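Side-chain contacts in universal stress protein (Pseudomonas aeruginosa UCBPP-PA14, PDB 7MQ5), which is of unknown function but belongs to the universal stress protein family, whose members are generally linked to survival under stress: residues A[15-20]-A[45-50]; A[51-56]-A[67-72]; A[71-74]-A[79-82]; A[84-89]-A[282-287]. All blocks are in the same frame, centred on the assembly; numbering follows the deposited sequence.

Contact 1. Residues A[15-20]-A[45-50]; sequences EPDQLE and KRRDHS
P16 and D17 of the 15-20 loop meet R47 and H49 of the 45-50 loop at the protein surface. P16 comes first along the chain, its ring crossing the end of R47 at about a right angle: CG lies 3.5 Å from R47 NH1. The same ring reaches the imidazole, with P16 CB 3.7 Å from H49 CE1, so the proline sits against both side chains. D17 follows and makes the charged part of the contact. The two terminal nitrogens of R47 hold its carboxylate, NH2 to OD1 at 3.0 Å and NH1 to OD2 at 2.8 Å. The first bond, N-H...O angle 160°, runs near the guanidinium plane and uses the syn lone pair of OD1; the second meets OD2 somewhat out of the carboxylate plane, in keeping with a 41° turn between the two flat groups. A bend in the arginine at chi3 (-63°) brings its end round to D17. H49, from the same loop as R47, places CE1 3.7 Å above one guanidinium face of R47. E44 is the second partner of R47, by a salt bridge to NE, and also bonds H49 NE2, so one carboxylate helps to position both side chains. The two loops each lead from a parallel strand, 9-13 and 37-43, into the next helix, at the carboxyl ends of adjacent strands, consistent with the Rossmann-like alpha/beta fold of the HUP clan.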
loop_
_atom_site.group_PDB
_atom_site.type_symbol
_atom_site.label_atom_id
_atom_site.label_comp_id
_atom_site.label_asym_id
_atom_site.label_seq_id
_atom_site.Cartn_x
_atom_site.Cartn_y
_atom_site.Cartn_z
ATOM N N GLU A 15 -12.057 11.670 -6.655
ATOM C CA GLU A 15 -11.836 13.132 -6.771
ATOM C C GLU A 15 -12.859 13.701 -7.742
ATOM O O GLU A 15 -13.142 13.109 -8.783
ATOM C CB GLU A 15 -10.448 13.459 -7.323
ATOM C CG GLU A 15 -9.307 13.172 -6.371
ATOM C CD GLU A 15 -9.071 14.207 -5.279
ATOM O OE1 GLU A 15 -9.676 15.299 -5.334
ATOM O OE2 GLU A 15 -8.242 13.935 -4.389
ATOM N N PRO A 16 -13.471 14.857 -7.428
ATOM C CA PRO A 16 -14.406 15.471 -8.375
ATOM C C PRO A 16 -13.820 16.301 -9.536
ATOM O O PRO A 16 -14.505 16.425 -10.562
ATOM C CB PRO A 16 -15.227 16.407 -7.472
ATOM C CG PRO A 16 -14.305 16.735 -6.309
ATOM C CD PRO A 16 -13.489 15.479 -6.091
ATOM N N ASP A 17 -12.581 16.799 -9.414
ATOM C CA ASP A 17 -12.096 17.812 -10.399
ATOM C C ASP A 17 -10.758 17.449 -11.066
ATOM O O ASP A 17 -10.222 18.302 -11.788
ATOM C CB ASP A 17 -11.970 19.177 -9.709
ATOM C CG ASP A 17 -13.272 19.688 -9.109
ATOM O OD1 ASP A 17 -14.305 19.618 -9.800
ATOM O OD2 ASP A 17 -13.247 20.121 -7.936
ATOM N N GLN A 18 -10.243 16.238 -10.880
ATOM C CA GLN A 18 -8.945 15.861 -11.504
ATOM C C GLN A 18 -9.215 15.189 -12.861
ATOM O O GLN A 18 -10.334 14.703 -13.075
ATOM C CB GLN A 18 -8.168 14.958 -10.542
ATOM C CG GLN A 18 -7.744 15.650 -9.247
ATOM C CD GLN A 18 -6.590 16.614 -9.417
ATOM O OE1 GLN A 18 -5.978 16.714 -10.479
ATOM N NE2 GLN A 18 -6.257 17.319 -8.345
ATOM N N LEU A 19 -8.209 15.127 -13.736
ATOM C CA LEU A 19 -8.390 14.516 -15.083
ATOM C C LEU A 19 -7.991 13.042 -15.112
ATOM O O LEU A 19 -8.111 12.413 -16.189
ATOM C CB LEU A 19 -7.604 15.314 -16.123
ATOM C CG LEU A 19 -8.074 16.750 -16.325
ATOM C CD1 LEU A 19 -7.459 17.308 -17.593
ATOM C CD2 LEU A 19 -9.596 16.837 -16.394
ATOM N N GLU A 20 -7.457 12.540 -13.998
ATOM C CA GLU A 20 -7.155 11.095 -13.879
ATOM C C GLU A 20 -8.076 10.515 -12.807
ATOM O O GLU A 20 -8.565 11.287 -11.949
ATOM C CB GLU A 20 -5.684 10.837 -13.542
ATOM C CG GLU A 20 -4.727 11.150 -14.687
ATOM C CD GLU A 20 -3.302 10.696 -14.420
ATOM O OE1 GLU A 20 -2.929 10.631 -13.235
ATOM O OE2 GLU A 20 -2.583 10.368 -15.390
ATOM N N LYS A 45 -18.111 19.107 1.091
ATOM C CA LYS A 45 -19.367 19.612 1.690
ATOM C C LYS A 45 -20.208 20.376 0.659
ATOM O O LYS A 45 -21.430 20.163 0.625
ATOM C CB LYS A 45 -19.047 20.562 2.847
ATOM C CG LYS A 45 -20.258 21.125 3.578
ATOM C CD LYS A 45 -19.909 22.050 4.725
ATOM C CE LYS A 45 -19.315 23.371 4.282
ATOM N NZ LYS A 45 -19.054 24.276 5.426
ATOM N N ARG A 46 -19.578 21.198 -0.187
ATOM C CA ARG A 46 -20.382 22.195 -0.951
ATOM C C ARG A 46 -21.250 21.604 -2.070
ATOM O O ARG A 46 -22.493 21.782 -2.018
ATOM C CB ARG A 46 -19.473 23.274 -1.544
ATOM C CG ARG A 46 -20.235 24.302 -2.372
ATOM C CD ARG A 46 -19.383 25.466 -2.815
ATOM N NE ARG A 46 -18.302 25.068 -3.691
ATOM C CZ ARG A 46 -18.305 25.145 -5.020
ATOM N NH1 ARG A 46 -19.351 25.624 -5.669
ATOM N NH2 ARG A 46 -17.244 24.735 -5.694
ATOM N N ARG A 47 -20.642 21.033 -3.102
ATOM C CA ARG A 47 -21.459 20.625 -4.275
ATOM C C ARG A 47 -22.190 19.305 -4.011
ATOM O O ARG A 47 -21.653 18.449 -3.309
ATOM C CB ARG A 47 -20.576 20.532 -5.518
ATOM C CG ARG A 47 -19.988 21.869 -5.937
ATOM C CD ARG A 47 -18.931 21.714 -7.003
ATOM N NE ARG A 47 -17.809 20.939 -6.495
ATOM C CZ ARG A 47 -16.730 20.619 -7.198
ATOM N NH1 ARG A 47 -15.762 19.912 -6.648
ATOM N NH2 ARG A 47 -16.626 20.992 -8.460
ATOM N N ASP A 48 -23.385 19.167 -4.573
ATOM C CA ASP A 48 -24.193 17.928 -4.453
ATOM C C ASP A 48 -23.732 16.975 -5.561
ATOM O O ASP A 48 -24.097 17.192 -6.719
ATOM C CB ASP A 48 -25.691 18.231 -4.529
ATOM C CG ASP A 48 -26.587 17.022 -4.331
ATOM O OD1 ASP A 48 -26.065 15.903 -4.373
ATOM O OD2 ASP A 48 -27.809 17.222 -4.127
ATOM N N HIS A 49 -22.935 15.969 -5.206
ATOM C CA HIS A 49 -22.419 15.003 -6.214
ATOM C C HIS A 49 -23.311 13.756 -6.298
ATOM O O HIS A 49 -22.896 12.806 -6.970
ATOM C CB HIS A 49 -20.974 14.609 -5.888
ATOM C CG HIS A 49 -20.011 15.736 -5.967
ATOM N ND1 HIS A 49 -19.709 16.347 -7.161
ATOM C CD2 HIS A 49 -19.254 16.331 -5.022
ATOM C CE1 HIS A 49 -18.814 17.291 -6.945
ATOM N NE2 HIS A 49 -18.504 17.290 -5.640
ATOM N N SER A 50 -24.512 13.791 -5.706
ATOM C CA SER A 50 -25.382 12.588 -5.618
ATOM C C SER A 50 -25.723 12.027 -7.005
ATOM O O SER A 50 -25.659 10.793 -7.183
ATOM C CB SER A 50 -26.637 12.887 -4.828
ATOM O OG SER A 50 -27.398 13.903 -5.450
#

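Contact 2. Residues A[51-56]-A[67-72]; sequences AALNDL and VSTNQA
L53 on helix 50-62 lies over T69 on strand 67-72, two elements of the beta-alpha-beta unit formed by strand 37-43, helix 50-62 and strand 67-72. The helix and strand segments run nearly antiparallel, 167° between their directions, with the axes 8.6 Å apart. This is the returning helix of a parallel crossover, packed on the outermost strand of its half of the sheet. L53 starts close to the threonine: its CB stands 3.9 Å from T69 OG1 and 4.0 Å from T69 CB. From there the two side chains run antiparallel, flank to flank. With CG placed beside its own backbone N (chi1 -80°), the leucine forks above the strand. CD2 remains over the threonine, 4.2 Å from T69 CB, while CD1 continues along the strand to the next peptide, 3.9 Å from N70 O. That same methyl also comes near the aliphatic root of Q71, whose amide is held by backbone atoms of the loop before the helix. L53 also touches V42 of strand 37-43, so it bridges two neighbouring strands. N70 turns its side chain away from the helix, toward E84 of helix 77-88. The threonine answers the leucine with its methyl, T69 CG2, which packs 3.8 Å from the backbone oxygen L53 O.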
loop_
_atom_site.group_PDB
_atom_site.type_symbol
_atom_site.label_atom_id
_atom_site.label_comp_id
_atom_site.label_asym_id
_atom_site.label_seq_id
_atom_site.Cartn_x
_atom_site.Cartn_y
_atom_site.Cartn_z
ATOM N N ALA A 51 -26.122 12.879 -7.945
ATOM C CA ALA A 51 -26.535 12.362 -9.274
ATOM C C ALA A 51 -25.342 11.706 -9.983
ATOM O O ALA A 51 -25.514 10.623 -10.576
ATOM C CB ALA A 51 -27.137 13.469 -10.105
ATOM N N ALA A 52 -24.176 12.356 -9.938
ATOM C CA ALA A 52 -22.969 11.817 -10.604
ATOM C C ALA A 52 -22.545 10.505 -9.936
ATOM O O ALA A 52 -22.117 9.583 -10.645
ATOM C CB ALA A 52 -21.862 12.839 -10.567
ATOM N N LEU A 53 -22.638 10.427 -8.609
ATOM C CA LEU A 53 -22.265 9.165 -7.920
ATOM C C LEU A 53 -23.242 8.053 -8.307
ATOM O O LEU A 53 -22.800 6.920 -8.500
ATOM C CB LEU A 53 -22.258 9.387 -6.408
ATOM C CG LEU A 53 -21.009 10.060 -5.848
ATOM C CD1 LEU A 53 -21.233 10.469 -4.404
ATOM C CD2 LEU A 53 -19.795 9.147 -5.979
ATOM N N ASN A 54 -24.534 8.377 -8.387
ATOM C CA ASN A 54 -25.543 7.359 -8.774
ATOM C C ASN A 54 -25.236 6.848 -10.187
ATOM O O ASN A 54 -25.264 5.629 -10.393
ATOM C CB ASN A 54 -26.961 7.927 -8.723
ATOM C CG ASN A 54 -28.006 6.909 -9.118
ATOM O OD1 ASN A 54 -28.157 5.883 -8.455
ATOM N ND2 ASN A 54 -28.731 7.185 -10.188
ATOM N N ASP A 55 -24.932 7.757 -11.115
ATOM C CA ASP A 55 -24.666 7.358 -12.524
ATOM C C ASP A 55 -23.432 6.446 -12.563
ATOM O O ASP A 55 -23.468 5.410 -13.245
ATOM C CB ASP A 55 -24.517 8.588 -13.422
ATOM C CG ASP A 55 -25.814 9.341 -13.693
ATOM O OD1 ASP A 55 -26.902 8.769 -13.448
ATOM O OD2 ASP A 55 -25.726 10.493 -14.157
ATOM N N LEU A 56 -22.384 6.823 -11.836
ATOM C CA LEU A 56 -21.143 6.009 -11.787
ATOM C C LEU A 56 -21.433 4.624 -11.175
ATOM O O LEU A 56 -21.000 3.609 -11.747
ATOM C CB LEU A 56 -20.106 6.804 -10.990
ATOM C CG LEU A 56 -18.726 6.174 -10.872
ATOM C CD1 LEU A 56 -18.176 5.793 -12.246
ATOM C CD2 LEU A 56 -17.780 7.125 -10.150
ATOM N N VAL A 67 -21.444 -2.317 -5.638
ATOM C CA VAL A 67 -21.031 -0.906 -5.407
ATOM C C VAL A 67 -22.001 -0.177 -4.481
ATOM O O VAL A 67 -23.219 -0.342 -4.610
ATOM C CB VAL A 67 -20.965 -0.143 -6.744
ATOM C CG1 VAL A 67 -20.400 1.261 -6.568
ATOM C CG2 VAL A 67 -20.195 -0.907 -7.804
ATOM N N SER A 68 -21.448 0.652 -3.611
ATOM C CA SER A 68 -22.211 1.637 -2.805
ATOM C C SER A 68 -21.448 2.957 -2.918
ATOM O O SER A 68 -20.263 2.957 -3.309
ATOM C CB SER A 68 -22.433 1.215 -1.371
ATOM O OG SER A 68 -21.213 0.954 -0.705
ATOM N N THR A 69 -22.123 4.058 -2.636
ATOM C CA THR A 69 -21.492 5.388 -2.770
ATOM C C THR A 69 -21.916 6.274 -1.605
ATOM O O THR A 69 -22.989 6.049 -0.992
ATOM C CB THR A 69 -21.879 6.101 -4.080
ATOM O OG1 THR A 69 -23.264 6.448 -4.052
ATOM C CG2 THR A 69 -21.614 5.286 -5.324
ATOM N N ASN A 70 -21.105 7.283 -1.356
ATOM C CA ASN A 70 -21.473 8.288 -0.350
ATOM C C ASN A 70 -20.643 9.551 -0.556
ATOM O O ASN A 70 -19.529 9.482 -1.070
ATOM C CB ASN A 70 -21.266 7.779 1.075
ATOM C CG ASN A 70 -21.942 8.650 2.111
ATOM O OD1 ASN A 70 -23.010 9.217 1.872
ATOM N ND2 ASN A 70 -21.339 8.739 3.279
ATOM N N GLN A 71 -21.224 10.663 -0.149
ATOM C CA GLN A 71 -20.521 11.951 -0.078
ATOM C C GLN A 71 -20.530 12.344 1.397
ATOM O O GLN A 71 -21.594 12.264 2.022
ATOM C CB GLN A 71 -21.197 13.003 -0.946
ATOM C CG GLN A 71 -20.501 14.344 -0.857
ATOM C CD GLN A 71 -21.087 15.384 -1.774
ATOM O OE1 GLN A 71 -21.892 15.079 -2.658
ATOM N NE2 GLN A 71 -20.664 16.623 -1.574
ATOM N N ALA A 72 -19.379 12.730 1.931
ATOM C CA ALA A 72 -19.276 13.073 3.360
ATOM C C ALA A 72 -18.206 14.137 3.564
ATOM O O ALA A 72 -17.366 14.368 2.673
ATOM C CB ALA A 72 -18.933 11.832 4.146
#

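Contact 3. Residues A[71-74]-A[79-82]; sequences QAWK and QTII
One face of the W73 indole is met by the hydroxyl oxygen of T80, which sits 4.0 Å above the ring plane and toward its rim, with CE3 as the nearest ring atom. The two side chains cross at about a right angle, the indole standing up from the chain where strand 67-72 has just ended and the threonine reaching across from helix 77-88. T80 OG1 is occupied mainly with the backbone: K74 N donates to it over 2.9 Å, nearly straight at 174°. It is also bonded to S76 O in the connecting turn, so the hydroxyl ties the outgoing strand and the turn to the first part of the helix. The methyl branch is put to a different use. With CG2 trans to the threonine's own N and OG1 beside that N (chi1 -59°), CG2 points back at the strand, lying 3.6 Å from A72 O and 3.9 Å from A72 CB. Next to it on the helix, Q79 packs through its CB, 3.9 Å from K74 O, while its amide NE2 turns to S76. T80 further touches C43 of strand 37-43, which places this threonine between the helix and the parallel sheet of the alpha/beta fold. The chemistry of the contact follows from the two branches of one residue: the oxygen satisfies a main-chain N-H just past the strand end, and the methyl buries itself against the strand, so both branches tie the strand end to the start of helix 77-88.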
loop_
_atom_site.group_PDB
_atom_site.type_symbol
_atom_site.label_atom_id
_atom_site.label_comp_id
_atom_site.label_asym_id
_atom_site.label_seq_id
_atom_site.Cartn_x
_atom_site.Cartn_y
_atom_site.Cartn_z
ATOM N N GLN A 71 -21.224 10.663 -0.149
ATOM C CA GLN A 71 -20.521 11.951 -0.078
ATOM C C GLN A 71 -20.530 12.344 1.397
ATOM O O GLN A 71 -21.594 12.264 2.022
ATOM C CB GLN A 71 -21.197 13.003 -0.946
ATOM C CG GLN A 71 -20.501 14.344 -0.857
ATOM C CD GLN A 71 -21.087 15.384 -1.774
ATOM O OE1 GLN A 71 -21.892 15.079 -2.658
ATOM N NE2 GLN A 71 -20.664 16.623 -1.574
ATOM N N ALA A 72 -19.379 12.730 1.931
ATOM C CA ALA A 72 -19.276 13.073 3.360
ATOM C C ALA A 72 -18.206 14.137 3.564
ATOM O O ALA A 72 -17.366 14.368 2.673
ATOM C CB ALA A 72 -18.933 11.832 4.146
ATOM N N TRP A 73 -18.255 14.763 4.728
ATOM C CA TRP A 73 -17.214 15.734 5.108
ATOM C C TRP A 73 -17.276 15.973 6.602
ATOM O O TRP A 73 -18.322 16.446 7.083
ATOM C CB TRP A 73 -17.338 17.086 4.391
ATOM C CG TRP A 73 -16.228 17.975 4.852
ATOM C CD1 TRP A 73 -16.234 18.852 5.899
ATOM C CD2 TRP A 73 -14.872 17.920 4.387
ATOM N NE1 TRP A 73 -14.984 19.378 6.080
ATOM C CE2 TRP A 73 -14.125 18.825 5.166
ATOM C CE3 TRP A 73 -14.226 17.231 3.351
ATOM C CZ2 TRP A 73 -12.765 19.050 4.942
ATOM C CZ3 TRP A 73 -12.885 17.456 3.135
ATOM C CH2 TRP A 73 -12.163 18.348 3.924
ATOM N N LYS A 74 -16.203 15.629 7.304
ATOM C CA LYS A 74 -16.132 16.092 8.709
ATOM C C LYS A 74 -14.667 16.367 9.075
ATOM O O LYS A 74 -13.820 15.465 8.967
ATOM C CB LYS A 74 -16.858 15.160 9.683
ATOM C CG LYS A 74 -16.989 15.722 11.095
ATOM C CD LYS A 74 -17.735 14.838 12.069
ATOM C CE LYS A 74 -17.798 15.432 13.461
ATOM N NZ LYS A 74 -16.446 15.690 14.012
ATOM N N GLN A 79 -9.602 12.564 7.949
ATOM C CA GLN A 79 -10.581 12.109 8.969
ATOM C C GLN A 79 -11.868 11.628 8.291
ATOM O O GLN A 79 -12.470 10.646 8.774
ATOM C CB GLN A 79 -10.839 13.219 9.978
ATOM C CG GLN A 79 -9.685 13.368 10.954
ATOM C CD GLN A 79 -9.855 14.567 11.840
ATOM O OE1 GLN A 79 -10.140 14.439 13.027
ATOM N NE2 GLN A 79 -9.740 15.742 11.246
ATOM N N THR A 80 -12.272 12.286 7.206
ATOM C CA THR A 80 -13.496 11.867 6.477
ATOM C C THR A 80 -13.281 10.462 5.898
ATOM O O THR A 80 -14.168 9.592 6.019
ATOM C CB THR A 80 -13.846 12.876 5.382
ATOM O OG1 THR A 80 -14.053 14.158 5.971
ATOM C CG2 THR A 80 -15.077 12.469 4.617
ATOM N N ILE A 81 -12.107 10.244 5.316
ATOM C CA ILE A 81 -11.779 8.915 4.735
ATOM C C ILE A 81 -11.769 7.841 5.830
ATOM O O ILE A 81 -12.383 6.776 5.632
ATOM C CB ILE A 81 -10.430 8.991 4.004
ATOM C CG1 ILE A 81 -10.516 9.968 2.831
ATOM C CG2 ILE A 81 -9.986 7.612 3.558
ATOM C CD1 ILE A 81 -9.191 10.336 2.229
ATOM N N ILE A 82 -11.069 8.084 6.940
ATOM C CA ILE A 82 -11.010 7.037 8.002
ATOM C C ILE A 82 -12.406 6.819 8.605
ATOM O O ILE A 82 -12.763 5.652 8.848
ATOM C CB ILE A 82 -9.926 7.386 9.035
ATOM C CG1 ILE A 82 -8.541 7.290 8.386
ATOM C CG2 ILE A 82 -10.040 6.508 10.274
ATOM C CD1 ILE A 82 -7.420 7.857 9.212
#

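Contact 4. Residues A[84-89]-A[282-287]; sequences EQQAEG and HLEELA
Q86 and A287 mark the nearest approach of the two helical segments, their CA atoms 7.2 Å apart, with 84-89 running off the end of its helix and 282-287 forming the last part of helix 277-287. The Q86 chain bends at chi2 (-73°) and lays its amide against the other helix. Its CD packs on the methyl of A287, 3.7 Å from CB, while NE2 donates to E284 OE1 over 3.0 Å. This bond is nearly straight, 171°, and lies in the amide plane, yet it meets the oxygen from above the carboxylate plane, the two flat groups being 41° apart. Helix 77-88 belongs to the N-terminal half of the alpha/beta fold, and helix 277-287 follows strand 270-274, the last strand in the chain, so the contact joins the chain's closing helix to its first half, with 192 residues between the two segments. Q86 NE2 also donates to Q85 OE1 at 2.9 Å, so both NE2 hydrogens are used, which supports this orientation of the amide. Q86 OE1 then faces E284 OE2 at 3.3 Å, two acceptors without a bond; S288, just beyond the helix, is hydrogen-bonded to Q86 OE1. A water closes a second path between the helices, accepting from Q85 NE2 and donating to E284 OE1 at 2.9 Å, so that this one carboxylate oxygen takes two hydrogen bonds.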
loop_
_atom_site.group_PDB
_atom_site.type_symbol
_atom_site.label_atom_id
_atom_site.label_comp_id
_atom_site.label_asym_id
_atom_site.label_seq_id
_atom_site.Cartn_x
_atom_site.Cartn_y
_atom_site.Cartn_z
ATOM N N GLU A 84 -15.191 6.979 7.088
ATOM C CA GLU A 84 -15.957 6.159 6.115
ATOM C C GLU A 84 -15.466 4.706 6.156
ATOM O O GLU A 84 -16.290 3.777 6.058
ATOM C CB GLU A 84 -15.847 6.741 4.709
ATOM C CG GLU A 84 -16.982 6.297 3.815
ATOM C CD GLU A 84 -18.315 6.967 4.123
ATOM O OE1 GLU A 84 -18.379 7.841 5.043
ATOM O OE2 GLU A 84 -19.283 6.638 3.422
ATOM N N GLN A 85 -14.157 4.505 6.254
ATOM C CA GLN A 85 -13.592 3.139 6.377
ATOM C C GLN A 85 -14.197 2.447 7.607
ATOM O O GLN A 85 -14.526 1.244 7.528
ATOM C CB GLN A 85 -12.070 3.239 6.461
ATOM C CG GLN A 85 -11.381 1.890 6.611
ATOM C CD GLN A 85 -11.249 1.429 8.043
ATOM O OE1 GLN A 85 -11.163 2.228 8.976
ATOM N NE2 GLN A 85 -11.169 0.119 8.226
ATOM N N GLN A 86 -14.335 3.185 8.705
ATOM C CA GLN A 86 -14.906 2.604 9.944
ATOM C C GLN A 86 -16.388 2.258 9.746
ATOM O O GLN A 86 -16.806 1.151 10.139
ATOM C CB GLN A 86 -14.710 3.591 11.102
ATOM C CG GLN A 86 -13.257 3.703 11.543
ATOM C CD GLN A 86 -12.850 2.456 12.286
ATOM O OE1 GLN A 86 -13.387 2.151 13.350
ATOM N NE2 GLN A 86 -11.908 1.722 11.724
ATOM N N ALA A 87 -17.149 3.175 9.157
ATOM C CA ALA A 87 -18.604 2.971 8.969
ATOM C C ALA A 87 -18.881 1.780 8.051
ATOM O O ALA A 87 -19.814 1.004 8.326
ATOM C CB ALA A 87 -19.218 4.217 8.390
ATOM N N GLU A 88 -18.085 1.626 6.996
ATOM C CA GLU A 88 -18.340 0.596 5.959
ATOM C C GLU A 88 -17.531 -0.681 6.214
ATOM O O GLU A 88 -17.802 -1.683 5.532
ATOM C CB GLU A 88 -18.062 1.228 4.596
ATOM C CG GLU A 88 -19.003 2.370 4.272
ATOM C CD GLU A 88 -20.442 1.947 4.060
ATOM O OE1 GLU A 88 -20.661 0.786 3.687
ATOM O OE2 GLU A 88 -21.332 2.774 4.285
ATOM N N GLY A 89 -16.612 -0.668 7.177
ATOM C CA GLY A 89 -15.821 -1.878 7.477
ATOM C C GLY A 89 -14.863 -2.258 6.361
ATOM O O GLY A 89 -14.557 -3.439 6.222
ATOM N N HIS A 282 -4.131 -1.070 17.659
ATOM C CA HIS A 282 -4.152 0.207 18.429
ATOM C C HIS A 282 -4.816 1.304 17.577
ATOM O O HIS A 282 -5.624 2.069 18.121
ATOM C CB HIS A 282 -2.738 0.579 18.914
ATOM C CG HIS A 282 -2.236 -0.205 20.088
ATOM N ND1 HIS A 282 -1.305 -1.224 19.967
ATOM C CD2 HIS A 282 -2.512 -0.110 21.407
ATOM C CE1 HIS A 282 -1.035 -1.722 21.161
ATOM N NE2 HIS A 282 -1.763 -1.057 22.061
ATOM N N LEU A 283 -4.553 1.335 16.273
ATOM C CA LEU A 283 -5.173 2.370 15.401
ATOM C C LEU A 283 -6.676 2.120 15.259
ATOM O O LEU A 283 -7.415 3.110 15.131
ATOM C CB LEU A 283 -4.469 2.375 14.043
ATOM C CG LEU A 283 -3.049 2.940 14.054
ATOM C CD1 LEU A 283 -2.422 2.810 12.677
ATOM C CD2 LEU A 283 -3.034 4.399 14.488
ATOM N N GLU A 284 -7.103 0.857 15.263
ATOM C CA GLU A 284 -8.556 0.539 15.193
ATOM C C GLU A 284 -9.236 1.118 16.441
ATOM O O GLU A 284 -10.324 1.699 16.308
ATOM C CB GLU A 284 -8.745 -0.973 15.052
ATOM C CG GLU A 284 -10.187 -1.433 15.164
ATOM C CD GLU A 284 -11.149 -0.937 14.100
ATOM O OE1 GLU A 284 -10.712 -0.677 12.969
ATOM O OE2 GLU A 284 -12.349 -0.811 14.417
ATOM N N GLU A 285 -8.606 0.970 17.613
ATOM C CA GLU A 285 -9.156 1.547 18.871
ATOM C C GLU A 285 -9.250 3.077 18.744
ATOM O O GLU A 285 -10.303 3.638 19.122
ATOM C CB GLU A 285 -8.283 1.175 20.072
ATOM C CG GLU A 285 -8.235 -0.313 20.361
ATOM C CD GLU A 285 -7.363 -0.722 21.537
ATOM O OE1 GLU A 285 -6.650 0.147 22.089
ATOM O OE2 GLU A 285 -7.398 -1.913 21.900
ATOM N N LEU A 286 -8.192 3.734 18.240
ATOM C CA LEU A 286 -8.212 5.221 18.104
ATOM C C LEU A 286 -9.309 5.649 17.117
ATOM O O LEU A 286 -10.010 6.636 17.399
ATOM C CB LEU A 286 -6.848 5.735 17.624
ATOM C CG LEU A 286 -5.707 5.715 18.630
ATOM C CD1 LEU A 286 -4.399 6.122 17.970
ATOM C CD2 LEU A 286 -6.013 6.634 19.793
ATOM N N ALA A 287 -9.470 4.917 16.016
ATOM C CA ALA A 287 -10.440 5.281 14.958
ATOM C C ALA A 287 -11.880 5.035 15.411
ATOM O O ALA A 287 -12.783 5.691 14.846
ATOM C CB ALA A 287 -10.146 4.499 13.706
HETATM O O HOH W 1 -12.385 -1.421 10.774
#

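How the contacts relate
Contacts 1, 2 and 3 lie along one border of the sheet. Contacts 2 and 3 share Q71, whose amide touches contact 1, with Q71 NE2 2.7 Å from R47 O and Q71 OE1 2.9 Å from H49 N. Contacts 2 and 3 also have A72 in common, and their centres are about 14 Å apart. Contact 4 is farther along the helix that contact 3 uses, its centre about 12 Å from that of contact 3, and I82 CG2 packs 4.0 Å from A287 CB between them. It meets contact 2 through N70 ND2 and E84 OE2, 2.9 Å apart, but its nearest atoms stay about 12 Å from those of contact 1.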